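Local coordinates for L-lactate dehydrogenase (Trichomonas vaginalis, PDB 5A1T), which probably reduces pyruvate to L-lactate with NADH, and belongs to the lactate/malate dehydrogenase superfamily, at residues Gly94-Asp99 / His186-Val191; Lys124-Gly129 / Gln250-Trp255; Arg161-Val166 / His178-Trp183. One frame throughout, in Å; residues are numbered along the deposited sequence.

Contact 1: residues Gly94-Asp99 / His186-Val191; sequences GQVRAD and HGESMV. With OXM (oxamic acid), chain D; NAI (1,4-dihydronicotinamide adenine dinucleotide), chain C.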
loop_
_atom_site.group_PDB
_atom_site.type_symbol
_atom_site.label_atom_id
_atom_site.label_comp_id
_atom_site.label_asym_id
_atom_site.label_seq_id
_atom_site.Cartn_x
_atom_site.Cartn_y
_atom_site.Cartn_z
ATOM N N GLY A 94 -7.696 9.097 -23.639
ATOM C CA GLY A 94 -7.569 8.659 -25.018
ATOM C C GLY A 94 -6.135 8.498 -25.483
ATOM O O GLY A 94 -5.889 8.005 -26.584
ATOM N N GLN A 95 -5.185 8.910 -24.650
ATOM C CA GLN A 95 -3.772 8.827 -25.007
ATOM C C GLN A 95 -3.170 7.472 -24.660
ATOM O O GLN A 95 -3.711 6.730 -23.841
ATOM C CB GLN A 95 -2.978 9.925 -24.302
ATOM C CG GLN A 95 -3.242 11.319 -24.828
ATOM C CD GLN A 95 -2.271 12.333 -24.261
ATOM O OE1 GLN A 95 -1.911 12.276 -23.084
ATOM N NE2 GLN A 95 -1.832 13.263 -25.098
ATOM N N VAL A 96 -2.045 7.161 -25.300
ATOM C CA VAL A 96 -1.236 6.002 -24.943
ATOM C C VAL A 96 0.042 6.486 -24.271
ATOM O O VAL A 96 0.300 7.686 -24.216
ATOM C CB VAL A 96 -0.890 5.133 -26.172
ATOM C CG1 VAL A 96 -2.156 4.575 -26.796
ATOM C CG2 VAL A 96 -0.091 5.931 -27.196
ATOM N N ARG A 97 0.839 5.551 -23.765
ATOM C CA ARG A 97 2.050 5.886 -23.022
ATOM C C ARG A 97 3.008 6.770 -23.823
ATOM O O ARG A 97 3.656 7.655 -23.268
ATOM C CB ARG A 97 2.773 4.608 -22.595
ATOM C CG ARG A 97 1.950 3.682 -21.706
ATOM C CD ARG A 97 2.743 2.435 -21.358
ATOM N NE ARG A 97 1.963 1.448 -20.612
ATOM C CZ ARG A 97 1.207 0.506 -21.168
ATOM N NH1 ARG A 97 1.104 0.410 -22.488
ATOM N NH2 ARG A 97 0.543 -0.348 -20.399
ATOM N N ALA A 98 3.093 6.528 -25.127
ATOM C CA ALA A 98 4.033 7.247 -25.981
ATOM C C ALA A 98 3.650 8.718 -26.159
ATOM O O ALA A 98 4.470 9.527 -26.591
ATOM C CB ALA A 98 4.129 6.566 -27.336
ATOM N N ASP A 99 2.409 9.063 -25.827
ATOM C CA ASP A 99 1.941 10.441 -25.959
ATOM C C ASP A 99 2.533 11.351 -24.885
ATOM O O ASP A 99 2.400 12.573 -24.961
ATOM C CB ASP A 99 0.410 10.499 -25.895
ATOM C CG ASP A 99 -0.254 9.878 -27.111
ATOM O OD1 ASP A 99 0.262 10.059 -28.235
ATOM O OD2 ASP A 99 -1.296 9.207 -26.943
ATOM N N HIS A 186 7.358 -1.617 -22.822
ATOM C CA HIS A 186 6.172 -1.531 -21.986
ATOM C C HIS A 186 5.216 -0.570 -22.674
ATOM O O HIS A 186 5.000 0.549 -22.214
ATOM C CB HIS A 186 6.514 -1.058 -20.571
ATOM C CG HIS A 186 5.321 -0.920 -19.676
ATOM N ND1 HIS A 186 4.480 -1.972 -19.389
ATOM C CD2 HIS A 186 4.825 0.151 -19.010
ATOM C CE1 HIS A 186 3.518 -1.559 -18.581
ATOM N NE2 HIS A 186 3.705 -0.274 -18.337
ATOM N N GLY A 187 4.670 -1.013 -23.804
ATOM C CA GLY A 187 3.780 -0.193 -24.603
ATOM C C GLY A 187 2.822 -1.048 -25.404
ATOM O O GLY A 187 2.684 -2.245 -25.148
ATOM N N GLU A 188 2.161 -0.430 -26.378
ATOM C CA GLU A 188 1.180 -1.120 -27.208
ATOM C C GLU A 188 1.792 -2.329 -27.906
ATOM O O GLU A 188 1.108 -3.320 -28.163
ATOM C CB GLU A 188 0.595 -0.163 -28.252
ATOM C CG GLU A 188 -0.061 1.080 -27.667
ATOM C CD GLU A 188 -1.214 0.753 -26.736
ATOM O OE1 GLU A 188 -2.253 0.256 -27.226
ATOM O OE2 GLU A 188 -1.078 0.988 -25.516
ATOM N N SER A 189 3.087 -2.243 -28.199
ATOM C CA SER A 189 3.775 -3.269 -28.972
ATOM C C SER A 189 4.372 -4.373 -28.104
ATOM O O SER A 189 5.139 -5.197 -28.600
ATOM C CB SER A 189 4.887 -2.631 -29.808
ATOM O OG SER A 189 5.905 -2.101 -28.976
ATOM N N MET A 190 4.023 -4.393 -26.819
ATOM C CA MET A 190 4.594 -5.369 -25.892
ATOM C C MET A 190 4.286 -6.796 -26.343
ATOM O O MET A 190 3.197 -7.080 -26.846
ATOM C CB MET A 190 4.074 -5.140 -24.466
ATOM C CG MET A 190 2.600 -5.465 -24.252
ATOM S SD MET A 190 2.096 -5.292 -22.524
ATOM C CE MET A 190 2.198 -3.517 -22.309
ATOM N N VAL A 191 5.257 -7.688 -26.157
ATOM C CA VAL A 191 5.157 -9.062 -26.640
ATOM C C VAL A 191 4.989 -10.047 -25.486
ATOM O O VAL A 191 5.972 -10.484 -24.891
ATOM C CB VAL A 191 6.404 -9.459 -27.462
ATOM C CG1 VAL A 191 6.222 -10.835 -28.092
ATOM C CG2 VAL A 191 6.689 -8.422 -28.536
HETATM C C1 OXM D . 0.488 1.419 -17.439
HETATM N N1 OXM D . -0.297 2.586 -17.257
HETATM O O1 OXM D . 1.605 1.504 -17.909
HETATM C C2 OXM D . -0.062 0.067 -17.043
HETATM O O2 OXM D . -1.024 -0.009 -16.232
HETATM O O3 OXM D . 0.445 -0.981 -17.519
HETATM P PA NAI C . 0.476 11.063 -10.894
HETATM O O1A NAI C . 0.132 12.134 -11.902
HETATM O O2A NAI C . -0.427 10.825 -9.708
HETATM O O5B NAI C . 1.952 11.361 -10.319
HETATM C C5B NAI C . 2.995 11.919 -11.115
HETATM C C4B NAI C . 3.833 12.821 -10.218
HETATM O O4B NAI C . 5.026 13.272 -10.871
HETATM C C3B NAI C . 3.058 14.067 -9.805
HETATM O O3B NAI C . 2.942 14.106 -8.379
HETATM C C2B NAI C . 3.869 15.236 -10.333
HETATM O O2B NAI C . 3.872 16.358 -9.445
HETATM C C1B NAI C . 5.254 14.628 -10.469
HETATM N N9A NAI C . 6.144 15.372 -11.396
HETATM C C8A NAI C . 5.821 15.941 -12.575
HETATM N N7A NAI C . 6.909 16.546 -13.126
HETATM C C5A NAI C . 7.946 16.369 -12.286
HETATM C C6A NAI C . 9.377 16.742 -12.244
HETATM N N6A NAI C . 9.949 17.451 -13.244
HETATM N N1A NAI C . 10.100 16.349 -11.172
HETATM C C2A NAI C . 9.565 15.643 -10.160
HETATM N N3A NAI C . 8.273 15.274 -10.138
HETATM C C4A NAI C . 7.431 15.603 -11.145
HETATM O O3 NAI C . 0.662 9.670 -11.677
HETATM P PN NAI C . 0.818 8.141 -11.202
HETATM O O1N NAI C . -0.531 7.471 -11.316
HETATM O O2N NAI C . 1.558 8.126 -9.883
HETATM O O5D NAI C . 1.770 7.547 -12.355
HETATM C C5D NAI C . 2.978 8.229 -12.686
HETATM C C4D NAI C . 3.614 7.601 -13.916
HETATM O O4D NAI C . 3.654 6.177 -13.784
HETATM C C3D NAI C . 2.824 7.901 -15.183
HETATM O O3D NAI C . 3.713 8.400 -16.187
HETATM C C2D NAI C . 2.238 6.573 -15.610
HETATM O O2D NAI C . 2.126 6.443 -17.030
HETATM C C1D NAI C . 3.239 5.586 -15.017
HETATM N N1N NAI C . 2.742 4.214 -14.810
HETATM C C2N NAI C . 3.599 3.216 -15.055
HETATM C C3N NAI C . 3.261 1.879 -14.894
HETATM C C7N NAI C . 4.208 0.733 -15.169
HETATM O O7N NAI C . 3.917 -0.450 -15.128
HETATM N N7N NAI C . 5.488 0.983 -15.478
HETATM C C4N NAI C . 1.882 1.522 -14.419
HETATM C C5N NAI C . 1.036 2.676 -14.186
HETATM C C6N NAI C . 1.502 3.967 -14.376
HETATM O O HOH W 1 -0.322 -1.139 -24.106
HETATM O O HOH W 2 0.941 2.373 -24.563
#
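Arg97 and His186 both grip O1 of the bound oxamate, a pyruvate analogue. Arg97 NE donates to O1 over 2.7 Å and nearly straight, at 165°. His186 NE2 donates to the same O1 over 2.8 Å, more bent at 139°. Arg97 NH2 adds a bond of 3.0 Å to oxamate O3. Two donors on one oxygen would probably polarise a substrate carbonyl placed there. The arginine chain is extended from CG to NE, which carries the guanidinium out to the ligand. Its CZ lies over the rim of one His186 ring face, with the two planes 55° apart. His186 is the predicted proton acceptor. Its ND1 is bonded to Asp158, which fixes the rotation of the ring.

The far side of the guanidinium is tied to Glu188. Arg97 NH1 and Glu188 OE2 form a long salt bridge of 3.8 Å. Two waters span the same gap, each bonded to both groups. Trp230 also binds Glu188 OE2. The segment 94-99 belongs to the loop that closes over substrate in this family, and the arginine bonds are consistent with a closed state. The loop lies between strand 82-85 and helix 101-118. Arg97 packs on Ala229 and Trp230 of helix 214-236. Segment 186-191 links strands 177-183 and 191-193, and Ser189 bonds to Thr316 and Asp319 of helix 307-333.

Contact 2: residues Lys124-Gly129 / Gln250-Trp255; sequences KVLVIG and QHMKAW. With NAI (1,4-dihydronicotinamide adenine dinucleotide), chain C.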
loop_
_atom_site.group_PDB
_atom_site.type_symbol
_atom_site.label_atom_id
_atom_site.label_comp_id
_atom_site.label_asym_id
_atom_site.label_seq_id
_atom_site.Cartn_x
_atom_site.Cartn_y
_atom_site.Cartn_z
ATOM N N LYS A 124 21.078 2.190 -8.213
ATOM C CA LYS A 124 20.215 1.375 -9.054
ATOM C C LYS A 124 18.937 2.149 -9.352
ATOM O O LYS A 124 18.109 2.364 -8.467
ATOM C CB LYS A 124 19.903 0.039 -8.375
ATOM C CG LYS A 124 21.006 -1.003 -8.531
ATOM C CD LYS A 124 20.823 -2.158 -7.561
ATOM C CE LYS A 124 21.585 -3.397 -8.007
ATOM N NZ LYS A 124 23.003 -3.120 -8.342
ATOM N N VAL A 125 18.794 2.571 -10.605
ATOM C CA VAL A 125 17.684 3.419 -11.019
ATOM C C VAL A 125 16.615 2.608 -11.742
ATOM O O VAL A 125 16.864 2.049 -12.810
ATOM C CB VAL A 125 18.171 4.556 -11.938
ATOM C CG1 VAL A 125 17.014 5.473 -12.334
ATOM C CG2 VAL A 125 19.269 5.352 -11.251
ATOM N N LEU A 126 15.426 2.551 -11.148
ATOM C CA LEU A 126 14.280 1.891 -11.764
ATOM C C LEU A 126 13.305 2.935 -12.284
ATOM O O LEU A 126 12.784 3.748 -11.521
ATOM C CB LEU A 126 13.581 0.962 -10.770
ATOM C CG LEU A 126 12.273 0.333 -11.266
ATOM C CD1 LEU A 126 12.487 -0.427 -12.568
ATOM C CD2 LEU A 126 11.677 -0.583 -10.206
ATOM N N VAL A 127 13.061 2.900 -13.589
ATOM C CA VAL A 127 12.191 3.874 -14.239
ATOM C C VAL A 127 10.771 3.336 -14.354
ATOM O O VAL A 127 10.547 2.258 -14.907
ATOM C CB VAL A 127 12.720 4.241 -15.631
ATOM C CG1 VAL A 127 11.855 5.324 -16.269
ATOM C CG2 VAL A 127 14.157 4.705 -15.526
ATOM N N ILE A 128 9.820 4.104 -13.832
ATOM C CA ILE A 128 8.421 3.708 -13.827
ATOM C C ILE A 128 7.610 4.651 -14.707
ATOM O O ILE A 128 6.785 4.203 -15.497
ATOM C CB ILE A 128 7.851 3.691 -12.391
ATOM C CG1 ILE A 128 8.655 2.710 -11.530
ATOM C CG2 ILE A 128 6.373 3.306 -12.401
ATOM C CD1 ILE A 128 8.301 2.710 -10.060
ATOM N N GLY A 129 7.860 5.952 -14.582
ATOM C CA GLY A 129 7.125 6.949 -15.345
ATOM C C GLY A 129 7.136 6.694 -16.841
ATOM O O GLY A 129 8.191 6.461 -17.430
ATOM N N GLN A 250 9.045 -5.456 -6.240
ATOM C CA GLN A 250 9.485 -6.799 -6.598
ATOM C C GLN A 250 10.706 -6.724 -7.506
ATOM O O GLN A 250 11.691 -7.435 -7.301
ATOM C CB GLN A 250 8.356 -7.567 -7.286
ATOM C CG GLN A 250 8.729 -8.979 -7.697
ATOM C CD GLN A 250 7.566 -9.725 -8.316
ATOM O OE1 GLN A 250 6.514 -9.145 -8.590
ATOM N NE2 GLN A 250 7.746 -11.021 -8.538
ATOM N N HIS A 251 10.621 -5.854 -8.508
ATOM C CA HIS A 251 11.709 -5.619 -9.452
ATOM C C HIS A 251 12.984 -5.190 -8.733
ATOM O O HIS A 251 14.046 -5.782 -8.923
ATOM C CB HIS A 251 11.289 -4.551 -10.470
ATOM C CG HIS A 251 12.345 -4.212 -11.479
ATOM N ND1 HIS A 251 12.197 -4.477 -12.823
ATOM C CD2 HIS A 251 13.551 -3.612 -11.343
ATOM C CE1 HIS A 251 13.273 -4.064 -13.472
ATOM N NE2 HIS A 251 14.109 -3.537 -12.597
ATOM N N MET A 252 12.870 -4.155 -7.909
ATOM C CA MET A 252 14.024 -3.584 -7.224
ATOM C C MET A 252 14.651 -4.585 -6.257
ATOM O O MET A 252 15.873 -4.725 -6.206
ATOM C CB MET A 252 13.616 -2.313 -6.473
ATOM C CG MET A 252 14.777 -1.584 -5.810
ATOM S SD MET A 252 15.974 -0.952 -7.000
ATOM C CE MET A 252 15.067 0.427 -7.698
ATOM N N LYS A 253 13.810 -5.276 -5.496
ATOM C CA LYS A 253 14.282 -6.252 -4.518
ATOM C C LYS A 253 15.108 -7.343 -5.197
ATOM O O LYS A 253 16.156 -7.746 -4.691
ATOM C CB LYS A 253 13.099 -6.870 -3.767
ATOM C CG LYS A 253 13.497 -7.761 -2.604
ATOM C CD LYS A 253 12.275 -8.269 -1.853
ATOM C CE LYS A 253 12.675 -9.054 -0.615
ATOM N NZ LYS A 253 11.493 -9.590 0.112
ATOM N N ALA A 254 14.636 -7.810 -6.349
ATOM C CA ALA A 254 15.362 -8.811 -7.119
ATOM C C ALA A 254 16.668 -8.227 -7.643
ATOM O O ALA A 254 17.688 -8.910 -7.700
ATOM C CB ALA A 254 14.509 -9.320 -8.273
ATOM N N TRP A 255 16.625 -6.956 -8.022
ATOM C CA TRP A 255 17.794 -6.272 -8.557
ATOM C C TRP A 255 18.846 -6.077 -7.469
ATOM O O TRP A 255 20.048 -6.104 -7.739
ATOM C CB TRP A 255 17.384 -4.923 -9.150
ATOM C CG TRP A 255 18.400 -4.303 -10.060
ATOM C CD1 TRP A 255 19.536 -4.883 -10.546
ATOM C CD2 TRP A 255 18.368 -2.975 -10.596
ATOM N NE1 TRP A 255 20.213 -3.997 -11.350
ATOM C CE2 TRP A 255 19.515 -2.819 -11.397
ATOM C CE3 TRP A 255 17.477 -1.903 -10.476
ATOM C CZ2 TRP A 255 19.796 -1.634 -12.074
ATOM C CZ3 TRP A 255 17.759 -0.728 -11.149
ATOM C CH2 TRP A 255 18.908 -0.603 -11.939
HETATM P PA NAI C . 0.476 11.063 -10.894
HETATM O O1A NAI C . 0.132 12.134 -11.902
HETATM O O2A NAI C . -0.427 10.825 -9.708
HETATM O O5B NAI C . 1.952 11.361 -10.319
HETATM C C5B NAI C . 2.995 11.919 -11.115
HETATM C C4B NAI C . 3.833 12.821 -10.218
HETATM O O4B NAI C . 5.026 13.272 -10.871
HETATM C C3B NAI C . 3.058 14.067 -9.805
HETATM O O3B NAI C . 2.942 14.106 -8.379
HETATM C C2B NAI C . 3.869 15.236 -10.333
HETATM O O2B NAI C . 3.872 16.358 -9.445
HETATM C C1B NAI C . 5.254 14.628 -10.469
HETATM N N9A NAI C . 6.144 15.372 -11.396
HETATM C C8A NAI C . 5.821 15.941 -12.575
HETATM N N7A NAI C . 6.909 16.546 -13.126
HETATM C C5A NAI C . 7.946 16.369 -12.286
HETATM C C6A NAI C . 9.377 16.742 -12.244
HETATM N N6A NAI C . 9.949 17.451 -13.244
HETATM N N1A NAI C . 10.100 16.349 -11.172
HETATM C C2A NAI C . 9.565 15.643 -10.160
HETATM N N3A NAI C . 8.273 15.274 -10.138
HETATM C C4A NAI C . 7.431 15.603 -11.145
HETATM O O3 NAI C . 0.662 9.670 -11.677
HETATM P PN NAI C . 0.818 8.141 -11.202
HETATM O O1N NAI C . -0.531 7.471 -11.316
HETATM O O2N NAI C . 1.558 8.126 -9.883
HETATM O O5D NAI C . 1.770 7.547 -12.355
HETATM C C5D NAI C . 2.978 8.229 -12.686
HETATM C C4D NAI C . 3.614 7.601 -13.916
HETATM O O4D NAI C . 3.654 6.177 -13.784
HETATM C C3D NAI C . 2.824 7.901 -15.183
HETATM O O3D NAI C . 3.713 8.400 -16.187
HETATM C C2D NAI C . 2.238 6.573 -15.610
HETATM O O2D NAI C . 2.126 6.443 -17.030
HETATM C C1D NAI C . 3.239 5.586 -15.017
HETATM N N1N NAI C . 2.742 4.214 -14.810
HETATM C C2N NAI C . 3.599 3.216 -15.055
HETATM C C3N NAI C . 3.261 1.879 -14.894
HETATM C C7N NAI C . 4.208 0.733 -15.169
HETATM O O7N NAI C . 3.917 -0.450 -15.128
HETATM N N7N NAI C . 5.488 0.983 -15.478
HETATM C C4N NAI C . 1.882 1.522 -14.419
HETATM C C5N NAI C . 1.036 2.676 -14.186
HETATM C C6N NAI C . 1.502 3.967 -14.376
#
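The Lys124 side chain lies flat along one face of the Trp255 indole. CB sits 3.6 Å from the centroid of the six-membered ring, a CH-pi contact over the face. CG lies over the centre of the ring system, and CE reaches the five-membered end. The chain is straight until chi4 (50°), where it bends, leaving NZ above the plane but off the centre of the five-membered ring, in an off-centre cation-pi contact of 4.6 Å to its centroid. A weak bond to Gly295 O also holds NZ. The indole meets the strand in two ways, with its face on Lys124 and its edge on the backbone of Val125, where CZ3 is 3.4 Å from Val125 O.

Further along, Leu126 points a methyl at the face of His251. Its CD1 is 3.6 Å from the imidazole centroid, offset toward the rim near NE2. That nitrogen is bonded to Ser152, which helps to set the ring. Met252 is folded at chi2 and chi3, and its CE presses on Leu126 CB at a tight 3.5 Å. Just past the strand, Ile128 O receives a weak bond from nicotinamide N7N of NADH. Strand 124-127 lies in the parallel Rossmann sheet, between strands 82-85 and 151-154. Segment 250-255, on helix 242-257 of the C-terminal domain, runs roughly antiparallel to strand 124-127, at 157°. Met252 touches Phe84 of strand 82-85.

Contact 3: residues Arg161-Val166 / His178-Trp183; sequences RAYYEV and HDIIVW. With OXM (oxamic acid), chain D.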
loop_
_atom_site.group_PDB
_atom_site.type_symbol
_atom_site.label_atom_id
_atom_site.label_comp_id
_atom_site.label_asym_id
_atom_site.label_seq_id
_atom_site.Cartn_x
_atom_site.Cartn_y
_atom_site.Cartn_z
ATOM N N ARG A 161 0.665 -9.658 -14.875
ATOM C CA ARG A 161 -0.609 -9.753 -15.579
ATOM C C ARG A 161 -0.686 -11.054 -16.366
ATOM O O ARG A 161 -1.683 -11.776 -16.299
ATOM C CB ARG A 161 -0.792 -8.559 -16.518
ATOM C CG ARG A 161 -1.205 -7.283 -15.813
ATOM C CD ARG A 161 -0.925 -6.047 -16.657
ATOM N NE ARG A 161 -1.492 -4.846 -16.049
ATOM C CZ ARG A 161 -1.277 -3.608 -16.484
ATOM N NH1 ARG A 161 -0.495 -3.393 -17.534
ATOM N NH2 ARG A 161 -1.840 -2.580 -15.861
ATOM N N ALA A 162 0.377 -11.352 -17.104
ATOM C CA ALA A 162 0.444 -12.570 -17.903
ATOM C C ALA A 162 0.385 -13.813 -17.020
ATOM O O ALA A 162 -0.315 -14.775 -17.336
ATOM C CB ALA A 162 1.711 -12.581 -18.741
ATOM N N TYR A 163 1.118 -13.789 -15.912
ATOM C CA TYR A 163 1.179 -14.940 -15.016
ATOM C C TYR A 163 -0.193 -15.278 -14.443
ATOM O O TYR A 163 -0.595 -16.442 -14.437
ATOM C CB TYR A 163 2.176 -14.691 -13.880
ATOM C CG TYR A 163 3.529 -15.338 -14.100
ATOM C CD1 TYR A 163 4.531 -14.681 -14.802
ATOM C CD2 TYR A 163 3.802 -16.608 -13.607
ATOM C CE1 TYR A 163 5.767 -15.272 -15.006
ATOM C CE2 TYR A 163 5.034 -17.204 -13.807
ATOM C CZ TYR A 163 6.013 -16.533 -14.508
ATOM O OH TYR A 163 7.243 -17.123 -14.711
ATOM N N TYR A 164 -0.919 -14.272 -13.965
ATOM C CA TYR A 164 -2.222 -14.530 -13.366
ATOM C C TYR A 164 -3.212 -15.026 -14.413
ATOM O O TYR A 164 -3.980 -15.953 -14.156
ATOM C CB TYR A 164 -2.784 -13.283 -12.679
ATOM C CG TYR A 164 -4.034 -13.589 -11.884
ATOM C CD1 TYR A 164 -5.280 -13.623 -12.498
ATOM C CD2 TYR A 164 -3.962 -13.879 -10.528
ATOM C CE1 TYR A 164 -6.420 -13.919 -11.781
ATOM C CE2 TYR A 164 -5.100 -14.176 -9.801
ATOM C CZ TYR A 164 -6.327 -14.197 -10.434
ATOM O OH TYR A 164 -7.469 -14.488 -9.722
ATOM N N GLU A 165 -3.193 -14.404 -15.588
ATOM C CA GLU A 165 -4.106 -14.772 -16.666
ATOM C C GLU A 165 -3.915 -16.234 -17.057
ATOM O O GLU A 165 -4.872 -17.009 -17.077
ATOM C CB GLU A 165 -3.893 -13.857 -17.878
ATOM C CG GLU A 165 -4.575 -14.316 -19.167
ATOM C CD GLU A 165 -6.080 -14.442 -19.036
ATOM O OE1 GLU A 165 -6.667 -13.779 -18.153
ATOM O OE2 GLU A 165 -6.679 -15.204 -19.827
ATOM N N VAL A 166 -2.673 -16.603 -17.357
ATOM C CA VAL A 166 -2.351 -17.967 -17.765
ATOM C C VAL A 166 -2.693 -18.959 -16.658
ATOM O O VAL A 166 -3.187 -20.054 -16.926
ATOM C CB VAL A 166 -0.856 -18.099 -18.140
ATOM C CG1 VAL A 166 -0.450 -19.559 -18.318
ATOM C CG2 VAL A 166 -0.563 -17.318 -19.407
ATOM N N HIS A 178 5.980 -21.229 -15.145
ATOM C CA HIS A 178 7.377 -20.847 -15.344
ATOM C C HIS A 178 7.641 -20.266 -16.728
ATOM O O HIS A 178 6.981 -20.624 -17.702
ATOM C CB HIS A 178 8.291 -22.056 -15.134
ATOM C CG HIS A 178 8.044 -22.787 -13.853
ATOM N ND1 HIS A 178 8.707 -22.482 -12.686
ATOM C CD2 HIS A 178 7.205 -23.809 -13.558
ATOM C CE1 HIS A 178 8.289 -23.287 -11.724
ATOM N NE2 HIS A 178 7.379 -24.100 -12.226
ATOM N N ASP A 179 8.622 -19.371 -16.794
ATOM C CA ASP A 179 9.171 -18.874 -18.054
ATOM C C ASP A 179 8.153 -18.189 -18.967
ATOM O O ASP A 179 8.224 -18.321 -20.189
ATOM C CB ASP A 179 9.846 -20.025 -18.810
ATOM C CG ASP A 179 11.032 -20.601 -18.054
ATOM O OD1 ASP A 179 11.588 -19.891 -17.190
ATOM O OD2 ASP A 179 11.413 -21.760 -18.327
ATOM N N ILE A 180 7.215 -17.455 -18.377
ATOM C CA ILE A 180 6.417 -16.503 -19.141
ATOM C C ILE A 180 7.233 -15.221 -19.252
ATOM O O ILE A 180 7.849 -14.789 -18.278
ATOM C CB ILE A 180 5.049 -16.216 -18.489
ATOM C CG1 ILE A 180 4.169 -17.466 -18.547
ATOM C CG2 ILE A 180 4.349 -15.046 -19.196
ATOM C CD1 ILE A 180 2.822 -17.317 -17.861
ATOM N N ILE A 181 7.243 -14.625 -20.441
ATOM C CA ILE A 181 8.079 -13.460 -20.707
ATOM C C ILE A 181 7.304 -12.377 -21.449
ATOM O O ILE A 181 6.470 -12.673 -22.303
ATOM C CB ILE A 181 9.323 -13.840 -21.544
ATOM C CG1 ILE A 181 10.025 -15.069 -20.954
ATOM C CG2 ILE A 181 10.291 -12.661 -21.622
ATOM C CD1 ILE A 181 11.093 -15.659 -21.856
ATOM N N VAL A 182 7.587 -11.122 -21.105
ATOM C CA VAL A 182 7.087 -9.979 -21.858
ATOM C C VAL A 182 8.282 -9.231 -22.439
ATOM O O VAL A 182 9.030 -8.583 -21.705
ATOM C CB VAL A 182 6.242 -9.027 -20.989
ATOM C CG1 VAL A 182 5.651 -7.913 -21.848
ATOM C CG2 VAL A 182 5.136 -9.793 -20.278
ATOM N N TRP A 183 8.459 -9.332 -23.754
ATOM C CA TRP A 183 9.624 -8.760 -24.422
ATOM C C TRP A 183 9.397 -7.317 -24.863
ATOM O O TRP A 183 8.268 -6.905 -25.127
ATOM C CB TRP A 183 10.007 -9.583 -25.657
ATOM C CG TRP A 183 10.272 -11.032 -25.414
ATOM C CD1 TRP A 183 9.346 -12.009 -25.189
ATOM C CD2 TRP A 183 11.549 -11.680 -25.406
ATOM N NE1 TRP A 183 9.969 -13.223 -25.031
ATOM C CE2 TRP A 183 11.323 -13.047 -25.158
ATOM C CE3 TRP A 183 12.864 -11.234 -25.579
ATOM C CZ2 TRP A 183 12.360 -13.974 -25.078
ATOM C CZ3 TRP A 183 13.892 -12.154 -25.499
ATOM C CH2 TRP A 183 13.636 -13.508 -25.251
HETATM C C1 OXM D . 0.488 1.419 -17.439
HETATM N N1 OXM D . -0.297 2.586 -17.257
HETATM O O1 OXM D . 1.605 1.504 -17.909
HETATM C C2 OXM D . -0.062 0.067 -17.043
HETATM O O2 OXM D . -1.024 -0.009 -16.232
HETATM O O3 OXM D . 0.445 -0.981 -17.519
HETATM O O HOH W 3 8.993 -15.911 -16.068
#
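Ile180 places its branches by chi1 of -68°, which sets CG2 anti to the backbone N and CG1 anti to the carbonyl carbon. The branches then touch different residues of helix segment 161-166. CG2 meets Ala162 CB at 3.6 Å. The extended CG1 arm carries CD1 to Val166, where the two side chains meet tip to tip and CD1 is 3.7 Å from Val166 CG2. The same CD1 lies over the centre of the Tyr163 ring, 4.3 Å from its centroid, as a CH-pi contact. Tyr163 has an unusual chi1 of -100° that swings its ring alongside Ile180, and the two side chains run past each other in opposite directions. Tyr163 CE1 comes within 3.7 Å of Ile180 CB.

A water joins the Tyr163 hydroxyl to the backbone carbonyl of Ile180. Tyr163 OH donates to it at 2.5 Å, in the plane of the ring, and the water donates to Ile180 O at 2.7 Å. On a different side of the helix, Arg161 takes no part in this packing but holds the oxamate carboxylate with a two-pronged grip. NH1 bonds to O3 at 2.6 Å, and NH2 bonds to O2. Asp58 of the second subunit forms a salt bridge with Arg161 NE. Helix 156-170 thus has the ligand on one side and the break in strand 177-183, around Ile180, on another. Phe221 of helix 214-236 packs on Ala162 and Val166, while Leu194 touches Val166 and Ile180.

Along the chain the order is 94-99, 124-129, 161-166, 178-183, 186-191 and 250-255. Contacts 1 and 2 therefore interlock, and contact 3 is nested inside both. Contacts 1 and 2 each join the NAD-binding domain to the C-terminal domain. Contact 3 lies within the latter. The centres are 18 to 20 Å apart. Contacts 1 and 3 meet where Val191 O lies 3.0 Å from Trp183 N, a probable hydrogen bond between strands 191-193 and 177-183. They also share the oxamate, one arginine coming from each. Contacts 1 and 2 both touch NADH. Contact 1 and Arg161 of segment 161-166 hold the oxamate, while contact 2 joins the domains beside the nicotinamide.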